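Local coordinates for protein DynE8 (Micromonospora chersina, PDB 4AMM) that is the acyltransferase domain of an iterative enediyne polyketide synthase in dynemicin biosynthesis, probably loading the acyl building blocks used for chain extension, at residues V146-I151 / H175-L180; L101-Q106 / L183-A188; R199-A204 / V324-G329; P350-M353 / A358-A361. One frame throughout, in Å; residues are numbered along the deposited sequence.

Interaction 1: V146-I151 / H175-L180; sequences VAQPAI and HSLGEL
Q148 OE1 is where polar and apolar neighbours converge: R201 hydrogen-bonds to it through NH1, while the CD1 methyl of L177 lies against it at 3.6 Å. The other end of the amide is held too, NE2 bonding to the hydroxyl of T144 one turn back along the helix. Bonds at both ends probably keep the amide from flipping, and L177 packs alongside. Most of the contact is made by this leucine. Its CG stands anti to the backbone N (chi1 174°), which carries both methyls across to helix 144-165. CD1 goes to the glutamine side chain, whereas CD2 settles on the helix backbone, 3.6 Å from Q148 O and 3.7 Å from Q148 CA, with Q148 CB at 3.9 Å. On the next turn, I151 closes over the same methyl, its CG2 lying 3.9 Å from L177 CD2. L177 directly follows S176 in the sequence GHSLG, the GxSxG signature of a nucleophile elbow, and S176 is probably the acylated serine, as in related acyltransferases. The backbone fits such an elbow: phi 55° and psi -117° at S176 make the strained turn by which strand 171-174 passes into helix 178-185. S176 OG hydrogen-bonds to H278 NE2 and also to R201 NH2. The backbone carbonyl of H175 accepts from G178 N at 2.9 Å, and S176 O likewise from E179 N.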
loop_
_atom_site.group_PDB
_atom_site.type_symbol
_atom_site.label_atom_id
_atom_site.label_comp_id
_atom_site.label_asym_id
_atom_site.label_seq_id
_atom_site.Cartn_x
_atom_site.Cartn_y
_atom_site.Cartn_z
ATOM N N VAL A 146 7.063 -13.228 -13.712
ATOM C CA VAL A 146 7.461 -11.908 -14.233
ATOM C C VAL A 146 6.988 -10.860 -13.208
ATOM O O VAL A 146 7.770 -9.957 -12.880
ATOM C CB VAL A 146 6.800 -11.606 -15.620
ATOM C CG1 VAL A 146 7.009 -10.151 -16.027
ATOM C CG2 VAL A 146 7.385 -12.562 -16.709
ATOM N N ALA A 147 5.791 -10.989 -12.650
ATOM C CA ALA A 147 5.223 -9.929 -11.811
ATOM C C ALA A 147 5.936 -9.803 -10.496
ATOM O O ALA A 147 6.086 -8.629 -10.031
ATOM C CB ALA A 147 3.768 -10.200 -11.582
ATOM N N GLN A 148 6.330 -10.884 -9.855
ATOM C CA GLN A 148 6.889 -10.755 -8.505
ATOM C C GLN A 148 8.156 -9.915 -8.510
ATOM O O GLN A 148 8.204 -8.927 -7.711
ATOM C CB GLN A 148 7.060 -12.115 -7.836
ATOM C CG GLN A 148 5.691 -12.808 -7.558
ATOM C CD GLN A 148 5.809 -13.915 -6.571
ATOM O OE1 GLN A 148 6.651 -13.930 -5.705
ATOM N NE2 GLN A 148 4.936 -14.948 -6.725
ATOM N N PRO A 149 9.133 -10.175 -9.336
ATOM C CA PRO A 149 10.343 -9.298 -9.325
ATOM C C PRO A 149 10.009 -7.910 -9.814
ATOM O O PRO A 149 10.646 -6.942 -9.335
ATOM C CB PRO A 149 11.351 -10.039 -10.176
ATOM C CG PRO A 149 10.484 -11.026 -11.045
ATOM C CD PRO A 149 9.322 -11.381 -10.180
ATOM N N ALA A 150 9.089 -7.744 -10.760
ATOM C CA ALA A 150 8.695 -6.399 -11.203
ATOM C C ALA A 150 8.128 -5.591 -10.082
ATOM O O ALA A 150 8.556 -4.403 -9.905
ATOM C CB ALA A 150 7.737 -6.464 -12.331
ATOM N N ILE A 151 7.209 -6.152 -9.302
ATOM C CA ILE A 151 6.608 -5.395 -8.193
ATOM C C ILE A 151 7.690 -5.080 -7.171
ATOM O O ILE A 151 7.715 -3.932 -6.622
ATOM C CB ILE A 151 5.566 -6.263 -7.567
ATOM C CG1 ILE A 151 4.377 -6.323 -8.577
ATOM C CG2 ILE A 151 5.069 -5.707 -6.221
ATOM C CD1 ILE A 151 3.352 -7.485 -8.240
ATOM N N HIS A 175 2.030 -7.197 2.230
ATOM C CA HIS A 175 0.991 -8.215 1.874
ATOM C C HIS A 175 1.612 -9.283 0.997
ATOM O O HIS A 175 1.971 -9.037 -0.139
ATOM C CB HIS A 175 -0.104 -7.463 1.109
ATOM C CG HIS A 175 -1.430 -8.176 1.047
ATOM N ND1 HIS A 175 -1.631 -9.270 0.199
ATOM C CD2 HIS A 175 -2.632 -7.900 1.634
ATOM C CE1 HIS A 175 -2.906 -9.627 0.310
ATOM N NE2 HIS A 175 -3.529 -8.834 1.173
ATOM N N SER A 176 1.701 -10.499 1.567
ATOM C CA SER A 176 2.231 -11.664 0.787
ATOM C C SER A 176 3.626 -11.266 0.236
ATOM O O SER A 176 4.584 -11.075 1.061
ATOM C CB SER A 176 1.238 -12.108 -0.271
ATOM O OG SER A 176 1.824 -13.325 -0.801
ATOM N N LEU A 177 3.837 -11.199 -1.056
ATOM C CA LEU A 177 5.078 -10.778 -1.656
ATOM C C LEU A 177 5.678 -9.538 -0.982
ATOM O O LEU A 177 6.914 -9.404 -0.858
ATOM C CB LEU A 177 4.851 -10.483 -3.166
ATOM C CG LEU A 177 6.024 -9.886 -3.928
ATOM C CD1 LEU A 177 7.236 -10.861 -3.968
ATOM C CD2 LEU A 177 5.545 -9.507 -5.304
ATOM N N GLY A 178 4.807 -8.576 -0.662
ATOM C CA GLY A 178 5.329 -7.319 -0.061
ATOM C C GLY A 178 6.067 -7.527 1.244
ATOM O O GLY A 178 6.826 -6.597 1.595
ATOM N N GLU A 179 5.873 -8.619 1.946
ATOM C CA GLU A 179 6.659 -8.814 3.189
ATOM C C GLU A 179 8.131 -8.832 2.824
ATOM O O GLU A 179 8.951 -8.451 3.657
ATOM C CB GLU A 179 6.231 -10.092 3.847
ATOM C CG GLU A 179 6.821 -10.219 5.302
ATOM C CD GLU A 179 5.802 -10.680 6.303
ATOM O OE1 GLU A 179 4.607 -10.322 6.226
ATOM O OE2 GLU A 179 6.178 -11.382 7.304
ATOM N N LEU A 180 8.537 -9.308 1.679
ATOM C CA LEU A 180 9.961 -9.244 1.231
ATOM C C LEU A 180 10.476 -7.817 1.169
ATOM O O LEU A 180 11.587 -7.528 1.694
ATOM C CB LEU A 180 10.230 -9.892 -0.132
ATOM C CG LEU A 180 10.280 -11.406 -0.116
ATOM C CD1 LEU A 180 8.931 -12.063 0.281
ATOM C CD2 LEU A 180 10.692 -11.848 -1.528
#

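Interaction 2: L101-Q106 / L183-A188; sequences LLFPGQ and LSWAGA
The indole of W185 has L101 over one face: the CD1 methyl sits 3.5 Å above the ring plane and 3.6 Å from the centroid of the five-membered ring. It lies only 18° off the ring normal, a genuine CH-pi contact, displaced toward the NE1-CE2 bond. The phenyl ring of F103 comes in obliquely, its plane turned 42° from the indole and the centroids of the phenyl and the five-membered ring 5.9 Å apart. F103 touches lower down, at the root of the tryptophan: its CZ is 3.7 Å from W185 CB and its CE2 is 4.0 Å from the same atom. W185 swings its indole toward the strand because CG is anti to the backbone N (chi1 168°). It ends helix 178-185, where G187, at positive phi, closes the last turn in a Schellman motif, A188 N bonding to L183 O at 2.9 Å. L101 and F103 lie on strand 99-103 of the central parallel sheet, next to strand 171-174, and A172 of that strand also touches W185. The contact thus seats the far end of the helix that follows the probable nucleophile elbow. With an alanine here, L101 CD1 would probably lose the aromatic face it lies on and F103 would keep only its touch on CB. Across these two segments the join is apolar and CH-pi packing, and shape rather than hydrogen bonding probably sets how helix and strand sit.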
loop_
_atom_site.group_PDB
_atom_site.type_symbol
_atom_site.label_atom_id
_atom_site.label_comp_id
_atom_site.label_asym_id
_atom_site.label_seq_id
_atom_site.Cartn_x
_atom_site.Cartn_y
_atom_site.Cartn_z
ATOM N N LEU A 101 4.091 2.257 6.818
ATOM C CA LEU A 101 4.236 1.854 5.420
ATOM C C LEU A 101 3.497 0.576 5.074
ATOM O O LEU A 101 3.427 -0.353 5.840
ATOM C CB LEU A 101 5.703 1.674 5.031
ATOM C CG LEU A 101 6.645 2.834 5.415
ATOM C CD1 LEU A 101 8.041 2.468 4.953
ATOM C CD2 LEU A 101 6.186 4.096 4.728
ATOM N N LEU A 102 2.969 0.588 3.862
ATOM C CA LEU A 102 2.332 -0.649 3.244
ATOM C C LEU A 102 3.064 -1.074 2.020
ATOM O O LEU A 102 3.219 -0.267 1.104
ATOM C CB LEU A 102 0.891 -0.306 2.877
ATOM C CG LEU A 102 0.003 0.288 3.980
ATOM C CD1 LEU A 102 -1.385 0.731 3.369
ATOM C CD2 LEU A 102 -0.249 -0.673 5.097
ATOM N N PHE A 103 3.513 -2.345 1.994
ATOM C CA PHE A 103 4.218 -2.829 0.815
ATOM C C PHE A 103 3.323 -3.860 0.087
ATOM O O PHE A 103 2.983 -4.907 0.676
ATOM C CB PHE A 103 5.518 -3.517 1.231
ATOM C CG PHE A 103 6.593 -2.498 1.654
ATOM C CD1 PHE A 103 7.376 -1.933 0.681
ATOM C CD2 PHE A 103 6.787 -2.125 2.989
ATOM C CE1 PHE A 103 8.368 -0.965 1.006
ATOM C CE2 PHE A 103 7.790 -1.121 3.310
ATOM C CZ PHE A 103 8.570 -0.574 2.335
ATOM N N PRO A 104 2.922 -3.534 -1.159
ATOM C CA PRO A 104 1.934 -4.391 -1.834
ATOM C C PRO A 104 2.506 -5.682 -2.318
ATOM O O PRO A 104 3.727 -5.892 -2.552
ATOM C CB PRO A 104 1.530 -3.525 -3.021
ATOM C CG PRO A 104 2.791 -2.779 -3.362
ATOM C CD PRO A 104 3.382 -2.403 -1.962
ATOM N N GLY A 105 1.547 -6.581 -2.590
ATOM C CA GLY A 105 1.904 -7.822 -3.351
ATOM C C GLY A 105 1.345 -7.731 -4.756
ATOM O O GLY A 105 1.048 -6.626 -5.304
ATOM N N GLN A 106 1.202 -8.932 -5.325
ATOM C CA GLN A 106 0.662 -8.994 -6.681
ATOM C C GLN A 106 -0.833 -8.616 -6.782
ATOM O O GLN A 106 -1.594 -8.863 -5.861
ATOM C CB GLN A 106 1.123 -10.368 -7.242
ATOM C CG GLN A 106 0.619 -10.767 -8.549
ATOM C CD GLN A 106 1.019 -12.207 -8.833
ATOM O OE1 GLN A 106 0.179 -13.099 -8.938
ATOM N NE2 GLN A 106 2.273 -12.433 -8.916
ATOM N N LEU A 183 10.742 -6.392 4.779
ATOM C CA LEU A 183 11.972 -6.868 5.455
ATOM C C LEU A 183 13.152 -6.137 4.895
ATOM O O LEU A 183 14.084 -5.831 5.674
ATOM C CB LEU A 183 12.091 -8.378 5.190
ATOM C CG LEU A 183 11.128 -9.176 6.054
ATOM C CD1 LEU A 183 11.056 -10.634 5.657
ATOM C CD2 LEU A 183 11.485 -9.151 7.588
ATOM N N SER A 184 13.221 -5.823 3.610
ATOM C CA SER A 184 14.363 -5.102 3.021
ATOM C C SER A 184 14.397 -3.695 3.610
ATOM O O SER A 184 15.451 -3.199 4.075
ATOM C CB SER A 184 14.330 -5.073 1.491
ATOM O OG SER A 184 15.568 -4.551 1.005
ATOM N N TRP A 185 13.250 -3.039 3.660
ATOM C CA TRP A 185 13.180 -1.715 4.293
ATOM C C TRP A 185 13.661 -1.747 5.725
ATOM O O TRP A 185 14.343 -0.769 6.180
ATOM C CB TRP A 185 11.695 -1.211 4.231
ATOM C CG TRP A 185 11.412 0.035 5.109
ATOM C CD1 TRP A 185 11.665 1.345 4.778
ATOM C CD2 TRP A 185 10.920 0.005 6.451
ATOM N NE1 TRP A 185 11.404 2.151 5.892
ATOM C CE2 TRP A 185 10.870 1.376 6.878
ATOM C CE3 TRP A 185 10.430 -1.006 7.302
ATOM C CZ2 TRP A 185 10.439 1.738 8.127
ATOM C CZ3 TRP A 185 9.931 -0.607 8.557
ATOM C CH2 TRP A 185 9.950 0.754 8.938
ATOM N N ALA A 186 13.358 -2.818 6.450
ATOM C CA ALA A 186 13.692 -2.994 7.872
ATOM C C ALA A 186 15.171 -3.419 8.009
ATOM O O ALA A 186 15.629 -3.575 9.177
ATOM C CB ALA A 186 12.741 -3.967 8.573
ATOM N N GLY A 187 15.897 -3.559 6.926
ATOM C CA GLY A 187 17.360 -3.942 7.033
ATOM C C GLY A 187 17.643 -5.415 7.159
ATOM O O GLY A 187 18.817 -5.797 7.396
ATOM N N ALA A 188 16.669 -6.323 6.953
ATOM C CA ALA A 188 16.944 -7.760 7.078
ATOM C C ALA A 188 17.711 -8.359 5.875
ATOM O O ALA A 188 18.383 -9.416 5.977
ATOM C CB ALA A 188 15.622 -8.502 7.336
#

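Interaction 3: R199-A204 / V324-G329; sequences RARGEA and VRQLTG
Beside the probable nucleophile elbow of this acyltransferase domain, R201 of helix 191-206 reaches across to Q326 and L327 near the end of helix 319-328. The arginine is fully stretched, CG anti to the backbone N (chi1 -176°) and the chain extended as far as NE, so its guanidinium is delivered right to the glutamine. NH2 meets Q326 OE1 at the guanidinium edge in a weak hydrogen bond, 3.1 Å long and bent to 147°. The amide is turned almost upright against it, the two planes 79° apart. A water strengthens the link: it accepts from R201 NE at 2.9 Å, in the guanidinium plane, and donates to Q326 OE1 at 2.7 Å. Q326 OE1 thus receives two hydrogens, one direct and one through the water. L327 adds an apolar flank, its CD1 sitting obliquely 3.6 Å from R201 NH2. The arginine's strongest polar partner is Q148, on NH1, and S176 shares NH2. Q326 NE2 makes a weak bond to the S176 carbonyl, so the glutamine too is tied to the elbow. With a leucine in place of R201, Q326 OE1 would probably lose its direct donor, NH2, and the bridging water, Q148 OE1 and the S176 hydroxyl would each be short of a partner. Each of the three guanidinium nitrogens has an oxygen to serve, and these bonds probably hold the rotation of the group. Its place beside the elbow serine is consistent with the arginine that binds the malonyl carboxylate in related malonyl acyltransferases.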
loop_
_atom_site.group_PDB
_atom_site.type_symbol
_atom_site.label_atom_id
_atom_site.label_comp_id
_atom_site.label_asym_id
_atom_site.label_seq_id
_atom_site.Cartn_x
_atom_site.Cartn_y
_atom_site.Cartn_z
ATOM N N ARG A 199 12.644 -13.054 -7.646
ATOM C CA ARG A 199 12.676 -13.767 -8.943
ATOM C C ARG A 199 12.538 -15.251 -8.575
ATOM O O ARG A 199 11.772 -15.945 -9.235
ATOM C CB ARG A 199 14.042 -13.542 -9.600
ATOM C CG ARG A 199 14.304 -12.222 -10.113
ATOM C CD ARG A 199 15.627 -12.229 -11.017
ATOM N NE ARG A 199 15.866 -10.849 -11.406
ATOM C CZ ARG A 199 15.082 -10.175 -12.244
ATOM N NH1 ARG A 199 14.039 -10.790 -12.828
ATOM N NH2 ARG A 199 15.358 -8.893 -12.515
ATOM N N ALA A 200 13.218 -15.754 -7.573
ATOM C CA ALA A 200 13.128 -17.183 -7.278
ATOM C C ALA A 200 11.703 -17.544 -6.818
ATOM O O ALA A 200 11.182 -18.641 -7.141
ATOM C CB ALA A 200 14.205 -17.554 -6.207
ATOM N N ARG A 201 11.104 -16.678 -6.042
ATOM C CA ARG A 201 9.796 -16.921 -5.441
ATOM C C ARG A 201 8.776 -16.918 -6.567
ATOM O O ARG A 201 7.904 -17.804 -6.614
ATOM C CB ARG A 201 9.469 -15.811 -4.444
ATOM C CG ARG A 201 8.156 -15.991 -3.649
ATOM C CD ARG A 201 8.022 -14.813 -2.683
ATOM N NE ARG A 201 6.918 -14.968 -1.711
ATOM C CZ ARG A 201 5.659 -14.618 -1.971
ATOM N NH1 ARG A 201 5.274 -14.212 -3.180
ATOM N NH2 ARG A 201 4.763 -14.690 -0.992
ATOM N N GLY A 202 8.843 -15.988 -7.502
ATOM C CA GLY A 202 7.898 -15.990 -8.605
ATOM C C GLY A 202 8.098 -17.178 -9.501
ATOM O O GLY A 202 7.089 -17.802 -9.941
ATOM N N GLU A 203 9.334 -17.588 -9.734
ATOM C CA GLU A 203 9.561 -18.832 -10.553
ATOM C C GLU A 203 8.942 -20.038 -9.808
ATOM O O GLU A 203 8.183 -20.835 -10.426
ATOM C CB GLU A 203 11.050 -18.991 -10.799
ATOM C CG GLU A 203 11.430 -20.309 -11.559
ATOM C CD GLU A 203 12.963 -20.582 -11.630
ATOM O OE1 GLU A 203 13.573 -20.989 -10.618
ATOM O OE2 GLU A 203 13.561 -20.362 -12.705
ATOM N N ALA A 204 9.166 -20.139 -8.494
ATOM C CA ALA A 204 8.656 -21.369 -7.734
ATOM C C ALA A 204 7.112 -21.344 -7.778
ATOM O O ALA A 204 6.454 -22.362 -8.047
ATOM C CB ALA A 204 9.159 -21.365 -6.299
ATOM N N VAL A 324 8.761 -19.456 4.155
ATOM C CA VAL A 324 8.312 -20.735 3.584
ATOM C C VAL A 324 6.889 -20.972 4.002
ATOM O O VAL A 324 6.043 -21.249 3.085
ATOM C CB VAL A 324 9.265 -21.913 4.024
ATOM C CG1 VAL A 324 8.665 -23.194 3.666
ATOM C CG2 VAL A 324 10.651 -21.780 3.286
ATOM N N ARG A 325 6.516 -20.925 5.267
ATOM C CA ARG A 325 5.120 -21.107 5.646
ATOM C C ARG A 325 4.220 -19.991 5.152
ATOM O O ARG A 325 2.995 -20.192 5.141
ATOM C CB ARG A 325 4.941 -21.419 7.127
ATOM C CG ARG A 325 5.131 -20.263 8.030
ATOM C CD ARG A 325 4.631 -20.733 9.413
ATOM N NE ARG A 325 4.827 -19.718 10.471
ATOM C CZ ARG A 325 5.948 -19.536 11.159
ATOM N NH1 ARG A 325 7.025 -20.286 11.004
ATOM N NH2 ARG A 325 5.923 -18.608 12.137
ATOM N N GLN A 326 4.761 -18.854 4.754
ATOM C CA GLN A 326 3.943 -17.799 4.090
ATOM C C GLN A 326 3.212 -18.388 2.922
ATOM O O GLN A 326 2.062 -17.973 2.733
ATOM C CB GLN A 326 4.816 -16.721 3.575
ATOM C CG GLN A 326 4.033 -15.574 2.889
ATOM C CD GLN A 326 4.845 -14.368 2.576
ATOM O OE1 GLN A 326 5.873 -14.478 1.902
ATOM N NE2 GLN A 326 4.436 -13.209 3.051
ATOM N N LEU A 327 3.810 -19.295 2.188
ATOM C CA LEU A 327 3.188 -19.665 0.906
ATOM C C LEU A 327 1.995 -20.573 1.098
ATOM O O LEU A 327 1.088 -20.530 0.263
ATOM C CB LEU A 327 4.189 -20.339 0.028
ATOM C CG LEU A 327 4.946 -19.412 -0.946
ATOM C CD1 LEU A 327 5.610 -18.187 -0.407
ATOM C CD2 LEU A 327 5.949 -20.201 -1.724
ATOM N N THR A 328 1.970 -21.378 2.186
ATOM C CA THR A 328 0.900 -22.296 2.379
ATOM C C THR A 328 -0.226 -21.777 3.269
ATOM O O THR A 328 -1.329 -22.235 3.268
ATOM C CB THR A 328 1.419 -23.619 2.971
ATOM O OG1 THR A 328 2.268 -23.267 4.053
ATOM C CG2 THR A 328 2.272 -24.363 1.906
ATOM N N GLY A 329 0.165 -20.860 4.171
ATOM C CA GLY A 329 -0.745 -20.273 5.148
ATOM C C GLY A 329 -1.467 -19.012 4.634
ATOM O O GLY A 329 -1.097 -18.441 3.586
HETATM O O HOH W 1 7.818 -15.977 0.823
#

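Interaction 4: P350-M353 / A358-A361; sequences PGRM and AEAA
R352 heads for E359 by a bent route. From CB the chain sets out with CG wedged between the backbone N and the carbonyl carbon, a crowded position, then bends at chi3 (-60°) so that the guanidinium comes round toward the other end of the helix. On the way the side chain brushes S367 and E347. CZ comes within 4.0 Å of E359 OE1, and the tip does the real work: NH2 makes a salt bridge to that oxygen at 2.9 Å. The bond is not straight, with an N-H...O angle of 138°, and NH2 arrives from above the carboxylate, 68° out of its plane. It is a single-pronged bridge, since E359 OE2 stays 4.1 Å from R352 NH2. A water spans the remainder, accepting from R352 NH2 at 2.9 Å and donating weakly to E359 OE2 at 3.0 Å, so both carboxylate oxygens are engaged by way of the same nitrogen. Both residues are at the surface, where solvent competes, and such a bridge probably contributes modestly. R352 occupies the N-cap position and E359 is near the other end of helix 353-360, so each charge sits where the helix dipole would be expected to disfavour it, and the pairing may offset this. The helix joins strand 344-347 to strand 365-367 in a parallel beta-alpha-beta unit, with A358 resting on L345 and A365. Before it, the loop is pinned by G351, whose O and N bond to S367 OG and D369 OD1, while P350 leans on D154 and S155 of helix 144-165.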
loop_
_atom_site.group_PDB
_atom_site.type_symbol
_atom_site.label_atom_id
_atom_site.label_comp_id
_atom_site.label_asym_id
_atom_site.label_seq_id
_atom_site.Cartn_x
_atom_site.Cartn_y
_atom_site.Cartn_z
ATOM N N PRO A 350 4.119 -0.211 -6.514
ATOM C CA PRO A 350 3.322 0.152 -7.655
ATOM C C PRO A 350 1.853 -0.085 -7.345
ATOM O O PRO A 350 1.522 -1.019 -6.630
ATOM C CB PRO A 350 3.818 -0.854 -8.725
ATOM C CG PRO A 350 4.338 -2.012 -8.014
ATOM C CD PRO A 350 4.729 -1.553 -6.596
ATOM N N GLY A 351 1.029 0.773 -7.933
ATOM C CA GLY A 351 -0.421 0.712 -7.844
ATOM C C GLY A 351 -0.914 1.183 -6.481
ATOM O O GLY A 351 -0.159 1.759 -5.698
ATOM N N ARG A 352 -2.166 0.922 -6.184
ATOM C CA ARG A 352 -2.781 1.292 -4.909
ATOM C C ARG A 352 -3.617 0.195 -4.276
ATOM O O ARG A 352 -4.584 0.479 -3.547
ATOM C CB ARG A 352 -3.517 2.658 -4.955
ATOM C CG ARG A 352 -4.728 2.605 -5.802
ATOM C CD ARG A 352 -5.469 4.011 -5.758
ATOM N NE ARG A 352 -5.857 4.321 -4.365
ATOM C CZ ARG A 352 -6.950 3.849 -3.758
ATOM N NH1 ARG A 352 -7.837 3.094 -4.431
ATOM N NH2 ARG A 352 -7.178 4.187 -2.479
ATOM N N MET A 353 -3.176 -1.051 -4.506
ATOM C CA MET A 353 -3.885 -2.245 -3.952
ATOM C C MET A 353 -4.109 -2.126 -2.496
ATOM O O MET A 353 -5.221 -2.337 -2.002
ATOM C CB MET A 353 -3.038 -3.523 -4.205
ATOM C CG MET A 353 -3.433 -4.750 -3.369
ATOM S SD MET A 353 -2.231 -6.140 -3.589
ATOM C CE MET A 353 -3.216 -7.306 -2.704
ATOM N N ALA A 358 -6.696 -0.865 2.892
ATOM C CA ALA A 358 -6.669 -0.132 4.141
ATOM C C ALA A 358 -7.850 0.808 4.318
ATOM O O ALA A 358 -8.395 0.932 5.359
ATOM C CB ALA A 358 -5.334 0.632 4.275
ATOM N N GLU A 359 -8.206 1.477 3.214
ATOM C CA GLU A 359 -9.400 2.312 3.240
ATOM C C GLU A 359 -10.654 1.448 3.543
ATOM O O GLU A 359 -11.537 1.882 4.306
ATOM C CB GLU A 359 -9.572 3.058 1.936
ATOM C CG GLU A 359 -8.604 4.234 1.757
ATOM C CD GLU A 359 -8.936 5.093 0.458
ATOM O OE1 GLU A 359 -9.351 4.523 -0.616
ATOM O OE2 GLU A 359 -8.781 6.340 0.554
ATOM N N ALA A 360 -10.687 0.241 2.941
ATOM C CA ALA A 360 -11.852 -0.643 3.249
ATOM C C ALA A 360 -11.899 -1.008 4.712
ATOM O O ALA A 360 -12.928 -1.456 5.234
ATOM C CB ALA A 360 -11.857 -1.885 2.306
ATOM N N ALA A 361 -10.775 -0.924 5.453
ATOM C CA ALA A 361 -10.759 -1.163 6.912
ATOM C C ALA A 361 -10.936 0.082 7.752
ATOM O O ALA A 361 -10.802 0.120 9.006
ATOM C CB ALA A 361 -9.452 -1.869 7.303
HETATM O O HOH W 2 -6.293 6.519 -1.065
#

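Overall arrangement
Interactions 1, 2 and 3 are buried, whereas interaction 4 lies at the surface. Interactions 1 and 2 share helix 178-185, one gripping its start at the probable nucleophile elbow and the other its end; F103 O also accepts from H175 N at 2.9 Å. Interaction 3 meets interaction 1 through R201 and Q326, which turns these two into one polar network round S176. Interaction 1 is mostly apolar packing beside a hydrogen-bonded amide, between the wholly apolar interaction 2 and the polar interaction 3, while interaction 4 relies on exposed charges and water. It still touches the interior, through P350 against P104, but stays clear of interaction 3, about 11 Å away between nearest atoms.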